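Side-chain contacts in putative transcriptional regulator (MarR/EmrR family) (Acinetobacter sp. ADP1, PDB 3NRV), which probably binds DNA as a dimeric winged helix-turn-helix transcription factor of the MarR family: residues Thr41-Arg44 with Ile45-Leu49; Val57-Ile60 with Ser61-Gly65; Leu137-Lys140 with Leu141-Val145. All coordinates share one frame; numbering follows the deposited sequence. Where two conformers were deposited one is given.

Interaction 1 (Thr41-Arg44 with Ile45-Leu49); sequences TEWR and IISVL
Ser47 N donates to Trp43 O over 2.9 Å, and Ile46 N to Glu42 O over 3.0 Å with a nearly straight N-H...O angle of 172°; these are i to i+4 bonds of one helix. Ile45 N to Thr41 O and Val48 N to Arg44 O, both 3.1 Å, extend the ladder. Glu42 OE2 forms a salt bridge with Lys81 and OE1 accepts from Gly39 N. Thr41 OG1 and Arg44 NH1 bond to Asp62 O and Asn22 OD1 of the second subunit, and Arg44 NH2 bonds to Leu64 O of the same chain.

With CG swung anti to the backbone N (chi1 166°), the Trp43 indole leans along the helix toward its next turn. Ser47 CB sits over one face in a CH-pi contact, 4.2 Å from the centroid of the Trp43 six-membered ring and offset toward its rim. Ile46 crosses the indole at about a right angle, its CG2 branch 4.1 Å from Trp43 CZ3. Ile45 CG1 and CD1 fold back beside Thr41 O, and Val48 CG2 lies 3.3 Å from Arg44 O.

The whole contact is buried. Trp43 and Ile46 pack on helix 102-122, and Trp43 also stacks with Tyr32; Thr41, Glu42 and Ile45 meet Thr74 of helix 68-80, and Ile45 and Val48 pack on helix 57-64.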
loop_
_atom_site.group_PDB
_atom_site.type_symbol
_atom_site.label_atom_id
_atom_site.label_comp_id
_atom_site.label_asym_id
_atom_site.label_seq_id
_atom_site.Cartn_x
_atom_site.Cartn_y
_atom_site.Cartn_z
ATOM N N THR C 41 -5.861 3.311 -5.236
ATOM C CA THR C 41 -6.270 3.872 -3.952
ATOM C C THR C 41 -7.771 4.159 -3.906
ATOM O O THR C 41 -8.436 3.915 -2.895
ATOM C CB THR C 41 -5.432 5.102 -3.580
ATOM O OG1 THR C 41 -4.067 4.687 -3.414
ATOM C CG2 THR C 41 -5.944 5.724 -2.278
ATOM N N GLU C 42 -8.317 4.653 -5.010
ATOM C CA GLU C 42 -9.776 4.752 -5.131
ATOM C C GLU C 42 -10.452 3.403 -4.880
ATOM O O GLU C 42 -11.426 3.318 -4.114
ATOM C CB GLU C 42 -10.155 5.319 -6.507
ATOM C CG GLU C 42 -9.805 6.807 -6.579
ATOM C CD GLU C 42 -9.999 7.423 -7.952
ATOM O OE1 GLU C 42 -9.681 6.780 -8.962
ATOM O OE2 GLU C 42 -10.465 8.570 -8.011
ATOM N N TRP C 43 -9.949 2.360 -5.538
ATOM C CA TRP C 43 -10.482 1.001 -5.352
ATOM C C TRP C 43 -10.393 0.538 -3.882
ATOM O O TRP C 43 -11.344 -0.009 -3.341
ATOM C CB TRP C 43 -9.786 -0.030 -6.279
ATOM C CG TRP C 43 -10.106 -1.406 -5.830
ATOM C CD1 TRP C 43 -9.268 -2.308 -5.236
ATOM C CD2 TRP C 43 -11.410 -2.003 -5.825
ATOM N NE1 TRP C 43 -9.972 -3.448 -4.894
ATOM C CE2 TRP C 43 -11.279 -3.282 -5.240
ATOM C CE3 TRP C 43 -12.662 -1.582 -6.274
ATOM C CZ2 TRP C 43 -12.364 -4.145 -5.104
ATOM C CZ3 TRP C 43 -13.735 -2.446 -6.135
ATOM C CH2 TRP C 43 -13.576 -3.708 -5.554
ATOM N N ARG C 44 -9.250 0.753 -3.235
ATOM C CA ARG C 44 -9.101 0.336 -1.840
ATOM C C ARG C 44 -10.181 0.970 -0.958
ATOM O O ARG C 44 -10.764 0.330 -0.083
ATOM C CB ARG C 44 -7.691 0.680 -1.307
ATOM C CG ARG C 44 -6.544 -0.064 -2.050
ATOM C CD ARG C 44 -5.161 0.322 -1.488
ATOM N NE ARG C 44 -5.014 -0.164 -0.108
ATOM C CZ ARG C 44 -4.147 0.318 0.787
ATOM N NH1 ARG C 44 -3.349 1.322 0.467
ATOM N NH2 ARG C 44 -4.089 -0.210 2.013
ATOM N N ILE C 45 -10.461 2.240 -1.201
ATOM C CA ILE C 45 -11.457 2.925 -0.398
ATOM C C ILE C 45 -12.886 2.450 -0.701
ATOM O O ILE C 45 -13.671 2.211 0.209
ATOM C CB ILE C 45 -11.338 4.441 -0.568
ATOM C CG1 ILE C 45 -10.071 4.902 0.162
ATOM C CG2 ILE C 45 -12.558 5.126 0.005
ATOM C CD1 ILE C 45 -9.674 6.341 -0.118
ATOM N N ILE C 46 -13.209 2.322 -1.984
ATOM C CA ILE C 46 -14.511 1.797 -2.390
ATOM C C ILE C 46 -14.759 0.443 -1.730
ATOM O O ILE C 46 -15.850 0.166 -1.210
ATOM C CB ILE C 46 -14.592 1.715 -3.944
ATOM C CG1 ILE C 46 -14.850 3.118 -4.500
ATOM C CG2 ILE C 46 -15.689 0.764 -4.402
ATOM C CD1 ILE C 46 -14.430 3.257 -5.907
ATOM N N SER C 47 -13.734 -0.399 -1.727
ATOM C CA SER C 47 -13.878 -1.730 -1.153
ATOM C C SER C 47 -14.110 -1.659 0.367
ATOM O O SER C 47 -14.872 -2.451 0.935
ATOM C CB SER C 47 -12.673 -2.607 -1.507
ATOM O OG SER C 47 -12.707 -3.813 -0.768
ATOM N N VAL C 48 -13.479 -0.693 1.026
ATOM C CA VAL C 48 -13.737 -0.485 2.461
ATOM C C VAL C 48 -15.172 -0.010 2.688
ATOM O O VAL C 48 -15.865 -0.519 3.555
ATOM C CB VAL C 48 -12.753 0.501 3.128
ATOM C CG1 VAL C 48 -13.222 0.865 4.553
ATOM C CG2 VAL C 48 -11.365 -0.103 3.172
ATOM N N LEU C 49 -15.633 0.937 1.879
ATOM C CA LEU C 49 -16.991 1.457 2.021
ATOM C C LEU C 49 -18.053 0.369 1.794
ATOM O O LEU C 49 -19.125 0.398 2.399
ATOM C CB LEU C 49 -17.218 2.647 1.083
ATOM C CG LEU C 49 -16.334 3.882 1.318
ATOM C CD1 LEU C 49 -16.600 4.947 0.322
ATOM C CD2 LEU C 49 -16.584 4.419 2.724
#

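Interaction 2 (Val57-Ile60 with Ser61-Gly65); sequences VQKI and SDILG
Ile60 and Leu64, one helical turn apart, lie side by side and point the same way, and Ile60 CG2 meets Leu64 CD1 at 3.8 Å. The branch that touches is the Ile60 methyl lying beside its own carbonyl carbon, since CG1 is turned to the other side, beside the backbone N (chi1 -62°). Together they form an apolar ridge facing helix 40-51, with Ile60 against Leu49 and Leu64 against Ile45 and Val48.

Lys59 and Ile63 are set at a slant to each other. The lysine runs out fully extended, so that its aliphatic stem passes the end of the isoleucine: Lys59 CG is 3.9 Å and Lys59 CE 4.1 Å from Ile63 CD1. Beyond this stem the ammonium group bonds to Ser53 O. Ile63 CG1 comes back to 3.2 Å from Lys59 O, close against the backbone of the preceding turn.

On the more exposed side, the Gln58 chain bends at chi2 (67°) and brings its amide obliquely across the Asp62 carboxylate, the two planes 34° apart. Ser61 is buried instead, its CB 3.4 Å from Val57 O and its OG hydrogen-bonded to Leu66 O just past the helix end.

Backbone bonds carry this framework through the last turn, with Leu64 N to Ile60 O at 2.9 Å. Gly65 then leaves helical geometry with positive phi, ending the helix. The short helix 57-64, followed after this turn by helix 68-80, whose Val71 packs on Val57, Ile60 and Ser61, fits the first helix and turn of the helix-turn-helix in the winged DNA-binding domain of MarR proteins.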
loop_
_atom_site.group_PDB
_atom_site.type_symbol
_atom_site.label_atom_id
_atom_site.label_comp_id
_atom_site.label_asym_id
_atom_site.label_seq_id
_atom_site.Cartn_x
_atom_site.Cartn_y
_atom_site.Cartn_z
ATOM N N VAL C 57 -13.498 9.389 7.783
ATOM C CA VAL C 57 -12.140 9.405 7.257
ATOM C C VAL C 57 -11.203 8.697 8.221
ATOM O O VAL C 57 -10.310 7.952 7.799
ATOM C CB VAL C 57 -11.672 10.850 6.973
ATOM C CG1 VAL C 57 -10.194 10.900 6.682
ATOM C CG2 VAL C 57 -12.473 11.426 5.816
ATOM N N GLN C 58 -11.401 8.916 9.525
ATOM C CA GLN C 58 -10.591 8.223 10.531
ATOM C C GLN C 58 -10.671 6.696 10.388
ATOM O O GLN C 58 -9.661 6.002 10.390
ATOM C CB GLN C 58 -11.040 8.593 11.951
ATOM C CG GLN C 58 -10.213 7.921 13.044
ATOM C CD GLN C 58 -8.777 8.409 13.067
ATOM O OE1 GLN C 58 -7.839 7.660 12.762
ATOM N NE2 GLN C 58 -8.592 9.672 13.425
ATOM N N LYS C 59 -11.884 6.172 10.304
ATOM C CA LYS C 59 -12.044 4.722 10.197
ATOM C C LYS C 59 -11.406 4.154 8.914
ATOM O O LYS C 59 -10.778 3.092 8.946
ATOM C CB LYS C 59 -13.519 4.317 10.305
ATOM C CG LYS C 59 -13.726 2.808 10.216
ATOM C CD LYS C 59 -15.166 2.413 10.526
ATOM C CE LYS C 59 -15.343 0.901 10.494
ATOM N NZ LYS C 59 -16.676 0.508 11.061
ATOM N N ILE C 60 -11.545 4.868 7.796
ATOM C CA ILE C 60 -10.954 4.395 6.537
ATOM C C ILE C 60 -9.422 4.382 6.658
ATOM O O ILE C 60 -8.756 3.420 6.267
ATOM C CB ILE C 60 -11.433 5.249 5.325
ATOM C CG1 ILE C 60 -12.951 5.130 5.144
ATOM C CG2 ILE C 60 -10.715 4.851 4.038
ATOM C CD1 ILE C 60 -13.542 6.274 4.319
ATOM N N SER C 61 -8.867 5.441 7.242
ATOM C CA SER C 61 -7.424 5.515 7.471
ATOM C C SER C 61 -6.919 4.398 8.389
ATOM O O SER C 61 -5.875 3.784 8.135
ATOM C CB SER C 61 -7.052 6.900 8.050
ATOM O OG SER C 61 -5.680 6.970 8.379
ATOM N N ASP C 62 -7.664 4.135 9.455
ATOM C CA ASP C 62 -7.287 3.097 10.404
ATOM C C ASP C 62 -7.234 1.752 9.697
ATOM O O ASP C 62 -6.315 0.957 9.922
ATOM C CB ASP C 62 -8.285 3.019 11.560
ATOM C CG ASP C 62 -8.164 4.191 12.515
ATOM O OD1 ASP C 62 -7.153 4.926 12.433
ATOM O OD2 ASP C 62 -9.081 4.375 13.350
ATOM N N ILE C 63 -8.220 1.507 8.838
ATOM C CA ILE C 63 -8.293 0.244 8.111
ATOM C C ILE C 63 -7.197 0.086 7.062
ATOM O O ILE C 63 -6.585 -0.980 6.961
ATOM C CB ILE C 63 -9.684 0.034 7.472
ATOM C CG1 ILE C 63 -10.742 -0.129 8.574
ATOM C CG2 ILE C 63 -9.667 -1.173 6.557
ATOM C CD1 ILE C 63 -12.201 -0.045 8.082
ATOM N N LEU C 64 -6.939 1.138 6.289
ATOM C CA LEU C 64 -6.030 1.025 5.153
ATOM C C LEU C 64 -4.555 1.276 5.495
ATOM O O LEU C 64 -3.666 0.804 4.786
ATOM C CB LEU C 64 -6.460 1.973 4.020
ATOM C CG LEU C 64 -7.838 1.701 3.399
ATOM C CD1 LEU C 64 -8.118 2.719 2.274
ATOM C CD2 LEU C 64 -7.931 0.271 2.863
ATOM N N GLY C 65 -4.303 2.057 6.547
ATOM C CA GLY C 65 -2.953 2.506 6.841
ATOM C C GLY C 65 -2.490 3.730 6.064
ATOM O O GLY C 65 -1.345 4.174 6.219
#

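Interaction 3 (Leu137-Lys140 with Leu141-Val145); sequences LLKK and LRNKV
Arg142 folds back over Lys139 within helix 128-146, the C-terminal helix of this chain, which in the MarR fold belongs to the helical dimerisation region; here it packs on the second subunit.

The backbone bonds are those of a regular alpha-helix. Arg142 N donates to Leu138 O over 2.8 Å, and Leu141 N, Asn143 N and Lys144 N bond in the same i to i+4 pattern to Leu137 O, Lys139 O and Lys140 O. Asn143 N also makes a weak second bond to Lys140 O, with an N-H...O angle of 123°.

Apolar contact between the segments is light: Leu138 CD2 approaches Leu141 CD1 to 4.3 Å. Leu141 reaches Phe126 of the second subunit, and Val145 reaches its Leu24. Separately, Leu141 CG lies against the backbone, 3.4 Å from Leu137 O.

Charged groups take different routes. Lys140 NZ bonds to Glu125 O of the second subunit and the side chain makes a cation-pi contact with Phe126 there; Lys144 leads away from the segment before it to salt bridges with Glu124 and Glu125 of that subunit. These bonds tie the helix across the dimer interface. Lys139 and Arg142, by contrast, are modelled with like charges together, and both Lys139 NZ and Lys139 CE stand 3.0 Å from Arg142 NH2. This is too tight to be taken at face value; the pairing is doubtful, and the second conformer of Arg142 may relieve it.

In the conformer described, Arg142 bends at chi3 (66°), laying its guanidinium against the preceding turn at a slant to the lysine. Lys139 CA stands 3.3 Å above one face of the Arg142 guanidinium, toward the rim.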
loop_
_atom_site.group_PDB
_atom_site.type_symbol
_atom_site.label_atom_id
_atom_site.label_comp_id
_atom_site.label_asym_id
_atom_site.label_seq_id
_atom_site.Cartn_x
_atom_site.Cartn_y
_atom_site.Cartn_z
ATOM N N LEU C 137 1.079 -14.751 10.249
ATOM C CA LEU C 137 2.329 -13.996 10.374
ATOM C C LEU C 137 2.134 -12.498 10.094
ATOM O O LEU C 137 2.710 -11.670 10.780
ATOM C CB LEU C 137 3.426 -14.575 9.474
ATOM C CG LEU C 137 3.849 -16.004 9.853
ATOM C CD1 LEU C 137 4.891 -16.547 8.862
ATOM C CD2 LEU C 137 4.388 -16.043 11.264
ATOM N N LEU C 138 1.312 -12.149 9.111
ATOM C CA LEU C 138 1.031 -10.732 8.854
ATOM C C LEU C 138 0.346 -10.085 10.059
ATOM O O LEU C 138 0.625 -8.943 10.422
ATOM C CB LEU C 138 0.180 -10.549 7.595
ATOM C CG LEU C 138 0.820 -11.055 6.285
ATOM C CD1 LEU C 138 -0.107 -10.866 5.089
ATOM C CD2 LEU C 138 2.166 -10.393 6.038
ATOM N N LYS C 139 -0.552 -10.825 10.687
ATOM C CA LYS C 139 -1.246 -10.287 11.844
ATOM C C LYS C 139 -0.283 -10.116 13.022
ATOM O O LYS C 139 -0.330 -9.105 13.736
ATOM C CB LYS C 139 -2.447 -11.157 12.211
ATOM C CG LYS C 139 -3.218 -10.612 13.399
ATOM C CD LYS C 139 -4.535 -11.357 13.583
ATOM C CE LYS C 139 -5.609 -10.853 12.628
ATOM N NZ LYS C 139 -5.941 -9.428 12.890
ATOM N N LYS C 140 0.617 -11.078 13.211
ATOM C CA LYS C 140 1.691 -10.888 14.199
ATOM C C LYS C 140 2.514 -9.628 13.923
ATOM O O LYS C 140 2.823 -8.862 14.843
ATOM C CB LYS C 140 2.622 -12.098 14.271
ATOM C CG LYS C 140 2.088 -13.233 15.118
ATOM C CD LYS C 140 3.120 -14.338 15.298
ATOM C CE LYS C 140 4.382 -13.822 15.984
ATOM N NZ LYS C 140 4.807 -14.697 17.113
ATOM N N LEU C 141 2.896 -9.419 12.665
ATOM C CA LEU C 141 3.615 -8.185 12.300
ATOM C C LEU C 141 2.800 -6.922 12.595
ATOM O O LEU C 141 3.320 -5.950 13.146
ATOM C CB LEU C 141 4.019 -8.203 10.824
ATOM C CG LEU C 141 5.044 -9.271 10.474
ATOM C CD1 LEU C 141 5.194 -9.442 8.970
ATOM C CD2 LEU C 141 6.380 -8.919 11.141
ATOM N N ARG C 142 1.525 -6.983 12.227
ATOM C CA ARG C 142 0.535 -5.924 12.404
ATOM C C ARG C 142 0.341 -5.542 13.886
ATOM O O ARG C 142 0.103 -4.376 14.224
ATOM C CB ARG C 142 -0.770 -6.427 11.773
ATOM C CG ARG C 142 -1.933 -5.463 11.697
ATOM C CD ARG C 142 -2.932 -5.897 10.596
ATOM N NE ARG C 142 -3.622 -7.167 10.870
ATOM C CZ ARG C 142 -3.524 -8.270 10.123
ATOM N NH1 ARG C 142 -2.767 -8.314 9.023
ATOM N NH2 ARG C 142 -4.202 -9.349 10.477
ATOM N N ASN C 143 0.451 -6.535 14.762
ATOM C CA ASN C 143 0.366 -6.355 16.214
ATOM C C ASN C 143 1.611 -5.689 16.781
ATOM O O ASN C 143 1.528 -4.829 17.647
ATOM C CB ASN C 143 0.118 -7.709 16.912
ATOM C CG ASN C 143 -1.295 -8.202 16.703
ATOM O OD1 ASN C 143 -2.174 -7.429 16.331
ATOM N ND2 ASN C 143 -1.525 -9.492 16.933
ATOM N N LYS C 144 2.773 -6.093 16.289
ATOM C CA LYS C 144 4.013 -5.480 16.718
ATOM C C LYS C 144 4.090 -4.019 16.242
ATOM O O LYS C 144 4.490 -3.132 16.994
ATOM C CB LYS C 144 5.208 -6.291 16.222
ATOM C CG LYS C 144 6.560 -5.707 16.599
ATOM C CD LYS C 144 6.680 -5.467 18.095
ATOM C CE LYS C 144 6.650 -6.762 18.880
ATOM N NZ LYS C 144 6.819 -6.482 20.328
ATOM N N VAL C 145 3.685 -3.769 15.000
ATOM C CA VAL C 145 3.743 -2.415 14.450
ATOM C C VAL C 145 2.923 -1.456 15.297
ATOM O O VAL C 145 3.360 -0.343 15.583
ATOM C CB VAL C 145 3.257 -2.354 12.974
ATOM C CG1 VAL C 145 3.019 -0.908 12.537
ATOM C CG2 VAL C 145 4.259 -3.023 12.071
#

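From the N terminus the three contacts come in series. Each joins consecutive turns of one helix, so none closes a long loop, nests or crosses another. Interaction 1 lies in helix 40-51 and interaction 2 in the next helix, 57-64; their centres are 11 Å apart and they touch, with Arg44 NH2 probably bonded to Leu64 O at 3.0 Å and Val48 CG2 packed on Leu64 CD2 at 3.5 Å. Interaction 3, on helix 128-146, touches neither: its nearest atoms are about 7 Å from interaction 2 and about 10 Å from interaction 1. All three meet the second subunit, so the probable DNA-binding domain and the C-terminal helix both take part in the dimer interface.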